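Local coordinates for conserved hypothetical protein (Shewanella loihica, PDB 2GPI) that is of unknown function, a small single-chain protein of the DUF1488 family that may take part in transcriptional regulation of the shikimate pathway, at residues A[10-23]-A[55-67]. Sequence-based numbering, arbitrary orientation.
Sequences EQLTWDVQLSAIHF and ALSLFEQFRFDIE
Bent at chi2 (-49°), the side chain of Glu10 folds back to meet Arg63, whose chain runs extended from CG to NE and comes from the opposite direction. The carboxylate stacks over one face of the guanidinium, displaced toward its rim, the planes 22° apart, with Glu10 OE1 3.1 Å from Arg63 NE; this is a salt bridge of charges alone, since no N-H points at the oxygen. The N-H of Arg63 NE instead runs nearly straight, in the guanidinium plane, to Glu67 OE1 at 3.0 Å. Glu10 OE2 and Glu67 OE2 are modelled 2.4 Å apart, a spacing too short to read with confidence. With the guanidinium gone, as in an alanine here, the acids of Glu10 and Glu67 would probably face each other without the positive charge that now touches both. A water donates to both Glu10 OE1 and Glu60 OE2, bridging two like charges. This polar network borders an alpha+beta core in which helices 52-61 and 63-75 pack against the antiparallel strands 13-15 and 20-27. There Phe59 lies at the middle of the apolar contact: Leu12 CD2 touches its CE1 (3.5 Å), Ile21 CG2 its CD2, and its CE2 sits over one face of Phe23, whose CZ reaches Ile66 CG2 (3.6 Å).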
loop_
_atom_site.group_PDB
_atom_site.type_symbol
_atom_site.label_atom_id
_atom_site.label_comp_id
_atom_site.label_asym_id
_atom_site.label_seq_id
_atom_site.Cartn_x
_atom_site.Cartn_y
_atom_site.Cartn_z
ATOM N N GLU A 10 -6.442 -3.039 -6.794
ATOM C CA GLU A 10 -7.298 -3.497 -5.697
ATOM C C GLU A 10 -7.280 -5.008 -5.447
ATOM O O GLU A 10 -8.293 -5.592 -5.054
ATOM C CB GLU A 10 -8.739 -2.990 -5.882
ATOM C CG GLU A 10 -8.833 -1.452 -5.981
ATOM C CD GLU A 10 -8.068 -0.717 -4.879
ATOM O OE1 GLU A 10 -8.409 -0.860 -3.680
ATOM O OE2 GLU A 10 -7.116 0.052 -5.221
ATOM N N GLN A 11 -6.119 -5.619 -5.689
ATOM C CA GLN A 11 -5.857 -6.970 -5.218
ATOM C C GLN A 11 -5.269 -6.773 -3.823
ATOM O O GLN A 11 -4.123 -6.377 -3.667
ATOM C CB GLN A 11 -4.940 -7.707 -6.217
ATOM C CG GLN A 11 -5.552 -7.837 -7.606
ATOM C CD GLN A 11 -4.651 -8.537 -8.607
ATOM O OE1 GLN A 11 -3.644 -9.134 -8.243
ATOM N NE2 GLN A 11 -5.027 -8.475 -9.884
ATOM N N LEU A 12 -6.134 -6.910 -2.819
ATOM C CA LEU A 12 -5.805 -6.587 -1.421
ATOM C C LEU A 12 -5.749 -7.883 -0.657
ATOM O O LEU A 12 -6.732 -8.632 -0.633
ATOM C CB LEU A 12 -6.832 -5.630 -0.815
ATOM C CG LEU A 12 -7.132 -4.386 -1.677
ATOM C CD1 LEU A 12 -8.362 -3.624 -1.144
ATOM C CD2 LEU A 12 -5.933 -3.495 -1.871
ATOM N N THR A 13 -4.580 -8.161 -0.086
ATOM C CA THR A 13 -4.332 -9.407 0.697
ATOM C C THR A 13 -3.459 -9.090 1.927
ATOM O O THR A 13 -2.797 -8.070 2.004
ATOM C CB THR A 13 -3.683 -10.471 -0.203
ATOM O OG1 THR A 13 -2.412 -9.997 -0.688
ATOM C CG2 THR A 13 -4.595 -10.798 -1.373
ATOM N N TRP A 14 -3.473 -10.003 2.894
ATOM C CA TRP A 14 -2.501 -10.029 3.979
ATOM C C TRP A 14 -1.302 -10.922 3.643
ATOM O O TRP A 14 -1.449 -12.098 3.201
ATOM C CB TRP A 14 -3.151 -10.494 5.291
ATOM C CG TRP A 14 -2.256 -10.278 6.513
ATOM C CD1 TRP A 14 -1.486 -11.217 7.143
ATOM C CD2 TRP A 14 -2.021 -9.040 7.210
ATOM N NE1 TRP A 14 -0.815 -10.649 8.188
ATOM C CE2 TRP A 14 -1.120 -9.320 8.266
ATOM C CE3 TRP A 14 -2.511 -7.745 7.086
ATOM C CZ2 TRP A 14 -0.682 -8.335 9.166
ATOM C CZ3 TRP A 14 -2.090 -6.756 7.999
ATOM C CH2 TRP A 14 -1.157 -7.057 8.997
ATOM N N ASP A 15 -0.124 -10.391 3.879
ATOM C CA ASP A 15 1.114 -11.106 3.688
ATOM C C ASP A 15 1.669 -11.462 5.068
ATOM O O ASP A 15 2.152 -10.591 5.818
ATOM C CB ASP A 15 2.058 -10.221 2.859
ATOM C CG ASP A 15 3.420 -10.857 2.609
ATOM O OD1 ASP A 15 3.876 -11.741 3.357
ATOM O OD2 ASP A 15 4.046 -10.423 1.618
ATOM N N VAL A 16 1.541 -12.735 5.464
ATOM C CA VAL A 16 2.033 -13.137 6.799
ATOM C C VAL A 16 3.581 -13.061 6.968
ATOM O O VAL A 16 4.057 -12.884 8.067
ATOM C CB VAL A 16 1.513 -14.535 7.223
ATOM C CG1 VAL A 16 -0.037 -14.559 7.359
ATOM C CG2 VAL A 16 1.991 -15.585 6.228
ATOM N N GLN A 17 4.309 -13.148 5.865
ATOM C CA GLN A 17 5.779 -13.155 5.885
ATOM C C GLN A 17 6.251 -11.780 6.321
ATOM O O GLN A 17 7.181 -11.652 7.100
ATOM C CB GLN A 17 6.307 -13.532 4.495
ATOM C CG GLN A 17 7.772 -13.219 4.209
ATOM C CD GLN A 17 8.697 -14.419 4.341
ATOM O OE1 GLN A 17 8.267 -15.577 4.269
ATOM N NE2 GLN A 17 9.988 -14.143 4.508
ATOM N N LEU A 18 5.549 -10.754 5.860
ATOM C CA LEU A 18 5.903 -9.377 6.173
ATOM C C LEU A 18 5.018 -8.716 7.239
ATOM O O LEU A 18 5.322 -7.605 7.655
ATOM C CB LEU A 18 5.801 -8.539 4.920
ATOM C CG LEU A 18 6.649 -8.970 3.730
ATOM C CD1 LEU A 18 6.462 -8.037 2.541
ATOM C CD2 LEU A 18 8.122 -9.013 4.194
ATOM N N SER A 19 3.923 -9.367 7.629
ATOM C CA SER A 19 2.883 -8.746 8.482
ATOM C C SER A 19 2.468 -7.408 7.903
ATOM O O SER A 19 2.680 -6.358 8.530
ATOM C CB SER A 19 3.350 -8.578 9.916
ATOM O OG SER A 19 3.592 -9.859 10.493
ATOM N N ALA A 20 1.924 -7.462 6.685
ATOM C CA ALA A 20 1.597 -6.266 5.917
ATOM C C ALA A 20 0.363 -6.508 5.078
ATOM O O ALA A 20 0.115 -7.641 4.670
ATOM C CB ALA A 20 2.783 -5.917 5.004
ATOM N N ILE A 21 -0.396 -5.453 4.785
ATOM C CA ILE A 21 -1.337 -5.483 3.690
ATOM C C ILE A 21 -0.550 -5.330 2.383
ATOM O O ILE A 21 0.267 -4.405 2.218
ATOM C CB ILE A 21 -2.413 -4.386 3.773
ATOM C CG1 ILE A 21 -3.444 -4.681 4.910
ATOM C CG2 ILE A 21 -3.167 -4.222 2.401
ATOM C CD1 ILE A 21 -4.404 -5.786 4.569
ATOM N N HIS A 22 -0.809 -6.252 1.492
ATOM C CA HIS A 22 -0.233 -6.258 0.146
ATOM C C HIS A 22 -1.334 -5.708 -0.798
ATOM O O HIS A 22 -2.461 -6.251 -0.880
ATOM C CB HIS A 22 0.252 -7.677 -0.176
ATOM C CG HIS A 22 0.659 -7.900 -1.642
ATOM N ND1 HIS A 22 0.760 -9.149 -2.209
ATOM C CD2 HIS A 22 1.033 -7.011 -2.606
ATOM C CE1 HIS A 22 1.169 -9.028 -3.464
ATOM N NE2 HIS A 22 1.335 -7.739 -3.736
ATOM N N PHE A 23 -0.986 -4.656 -1.538
ATOM C CA PHE A 23 -1.895 -4.069 -2.510
ATOM C C PHE A 23 -1.127 -3.873 -3.823
ATOM O O PHE A 23 0.074 -3.861 -3.845
ATOM C CB PHE A 23 -2.616 -2.806 -2.036
ATOM C CG PHE A 23 -1.730 -1.634 -1.659
ATOM C CD1 PHE A 23 -0.971 -1.633 -0.500
ATOM C CD2 PHE A 23 -1.668 -0.524 -2.470
ATOM C CE1 PHE A 23 -0.217 -0.513 -0.152
ATOM C CE2 PHE A 23 -0.894 0.592 -2.119
ATOM C CZ PHE A 23 -0.177 0.589 -0.989
ATOM N N ALA A 55 -7.997 -5.615 9.453
ATOM C CA ALA A 55 -6.857 -5.090 8.690
ATOM C C ALA A 55 -7.308 -4.567 7.337
ATOM O O ALA A 55 -6.980 -3.437 6.963
ATOM C CB ALA A 55 -5.681 -6.128 8.537
ATOM N N LEU A 56 -8.090 -5.378 6.618
ATOM C CA LEU A 56 -8.563 -4.995 5.287
ATOM C C LEU A 56 -9.530 -3.809 5.413
ATOM O O LEU A 56 -9.494 -2.870 4.626
ATOM C CB LEU A 56 -9.253 -6.157 4.593
ATOM C CG LEU A 56 -9.979 -5.758 3.313
ATOM C CD1 LEU A 56 -8.964 -5.216 2.339
ATOM C CD2 LEU A 56 -10.746 -6.949 2.681
ATOM N N SER A 57 -10.370 -3.815 6.435
ATOM C CA SER A 57 -11.305 -2.711 6.666
ATOM C C SER A 57 -10.573 -1.387 6.917
ATOM O O SER A 57 -10.972 -0.330 6.412
ATOM C CB SER A 57 -12.269 -3.033 7.809
ATOM O OG SER A 57 -13.160 -1.949 8.035
ATOM N N LEU A 58 -9.480 -1.443 7.655
ATOM C CA LEU A 58 -8.670 -0.247 7.913
ATOM C C LEU A 58 -7.987 0.257 6.634
ATOM O O LEU A 58 -7.972 1.479 6.373
ATOM C CB LEU A 58 -7.681 -0.483 9.058
ATOM C CG LEU A 58 -8.311 -0.669 10.465
ATOM C CD1 LEU A 58 -7.221 -1.058 11.459
ATOM C CD2 LEU A 58 -9.114 0.574 10.906
ATOM N N PHE A 59 -7.428 -0.649 5.837
ATOM C CA PHE A 59 -6.919 -0.264 4.523
ATOM C C PHE A 59 -8.001 0.482 3.712
ATOM O O PHE A 59 -7.765 1.584 3.143
ATOM C CB PHE A 59 -6.364 -1.459 3.738
ATOM C CG PHE A 59 -5.892 -1.077 2.373
ATOM C CD1 PHE A 59 -6.792 -0.989 1.316
ATOM C CD2 PHE A 59 -4.551 -0.696 2.148
ATOM C CE1 PHE A 59 -6.390 -0.571 0.036
ATOM C CE2 PHE A 59 -4.174 -0.276 0.840
ATOM C CZ PHE A 59 -5.068 -0.232 -0.179
ATOM N N GLU A 60 -9.188 -0.130 3.656
ATOM C CA GLU A 60 -10.292 0.492 2.890
ATOM C C GLU A 60 -10.655 1.870 3.429
ATOM O O GLU A 60 -10.897 2.820 2.632
ATOM C CB GLU A 60 -11.480 -0.454 2.876
ATOM C CG GLU A 60 -11.256 -1.627 2.021
ATOM C CD GLU A 60 -11.165 -1.295 0.523
ATOM O OE1 GLU A 60 -11.438 -0.146 0.097
ATOM O OE2 GLU A 60 -10.832 -2.203 -0.223
ATOM N N GLN A 61 -10.666 2.016 4.749
ATOM C CA GLN A 61 -10.966 3.315 5.388
ATOM C C GLN A 61 -10.003 4.413 4.932
ATOM O O GLN A 61 -10.402 5.557 4.767
ATOM C CB GLN A 61 -10.961 3.183 6.902
ATOM C CG GLN A 61 -11.284 4.449 7.637
ATOM C CD GLN A 61 -11.488 4.186 9.126
ATOM O OE1 GLN A 61 -11.681 3.020 9.548
ATOM N NE2 GLN A 61 -11.458 5.264 9.928
ATOM N N PHE A 62 -8.739 4.057 4.723
ATOM C CA PHE A 62 -7.713 4.993 4.376
ATOM C C PHE A 62 -7.167 4.729 2.945
ATOM O O PHE A 62 -6.054 5.190 2.600
ATOM C CB PHE A 62 -6.582 4.935 5.403
ATOM C CG PHE A 62 -7.010 5.386 6.775
ATOM C CD1 PHE A 62 -6.955 6.715 7.095
ATOM C CD2 PHE A 62 -7.413 4.479 7.740
ATOM C CE1 PHE A 62 -7.340 7.180 8.332
ATOM C CE2 PHE A 62 -7.848 4.948 8.977
ATOM C CZ PHE A 62 -7.785 6.304 9.262
ATOM N N ARG A 63 -7.936 4.026 2.125
ATOM C CA ARG A 63 -7.435 3.555 0.830
ATOM C C ARG A 63 -6.814 4.684 0.008
ATOM O O ARG A 63 -5.714 4.550 -0.552
ATOM C CB ARG A 63 -8.572 2.925 -0.022
ATOM C CG ARG A 63 -8.212 2.675 -1.459
ATOM C CD ARG A 63 -9.345 2.121 -2.223
ATOM N NE ARG A 63 -9.060 2.212 -3.662
ATOM C CZ ARG A 63 -9.945 1.943 -4.622
ATOM N NH1 ARG A 63 -11.153 1.546 -4.293
ATOM N NH2 ARG A 63 -9.583 2.036 -5.901
ATOM N N PHE A 64 -7.547 5.779 -0.142
ATOM C CA PHE A 64 -7.081 6.838 -1.047
ATOM C C PHE A 64 -5.868 7.604 -0.493
ATOM O O PHE A 64 -4.998 8.001 -1.250
ATOM C CB PHE A 64 -8.233 7.746 -1.499
ATOM C CG PHE A 64 -9.186 7.001 -2.386
ATOM C CD1 PHE A 64 -8.949 6.971 -3.758
ATOM C CD2 PHE A 64 -10.215 6.245 -1.858
ATOM C CE1 PHE A 64 -9.747 6.215 -4.609
ATOM C CE2 PHE A 64 -11.042 5.464 -2.713
ATOM C CZ PHE A 64 -10.794 5.456 -4.082
ATOM N N ASP A 65 -5.774 7.735 0.820
ATOM C CA ASP A 65 -4.554 8.287 1.404
ATOM C C ASP A 65 -3.360 7.372 1.190
ATOM O O ASP A 65 -2.236 7.812 0.935
ATOM C CB ASP A 65 -4.777 8.471 2.907
ATOM C CG ASP A 65 -5.757 9.610 3.246
ATOM O OD1 ASP A 65 -6.088 10.447 2.366
ATOM O OD2 ASP A 65 -6.149 9.650 4.429
ATOM N N ILE A 66 -3.581 6.080 1.382
ATOM C CA ILE A 66 -2.489 5.089 1.256
ATOM C C ILE A 66 -2.010 5.003 -0.180
ATOM O O ILE A 66 -0.827 5.032 -0.464
ATOM C CB ILE A 66 -2.906 3.721 1.806
ATOM C CG1 ILE A 66 -3.160 3.756 3.323
ATOM C CG2 ILE A 66 -1.860 2.635 1.507
ATOM C CD1 ILE A 66 -3.934 2.588 3.877
ATOM N N GLU A 67 -2.971 4.855 -1.098
ATOM C CA GLU A 67 -2.638 4.752 -2.520
ATOM C C GLU A 67 -2.027 6.074 -3.044
ATOM O O GLU A 67 -1.108 6.006 -3.894
ATOM C CB GLU A 67 -3.856 4.276 -3.333
ATOM C CG GLU A 67 -4.200 2.781 -2.982
ATOM C CD GLU A 67 -5.384 2.187 -3.694
ATOM O OE1 GLU A 67 -6.222 2.925 -4.265
ATOM O OE2 GLU A 67 -5.464 0.913 -3.700
HETATM O O HOH W 1 -4.468 -1.832 -5.039
HETATM O O HOH W 2 -10.790 -1.646 -2.787
#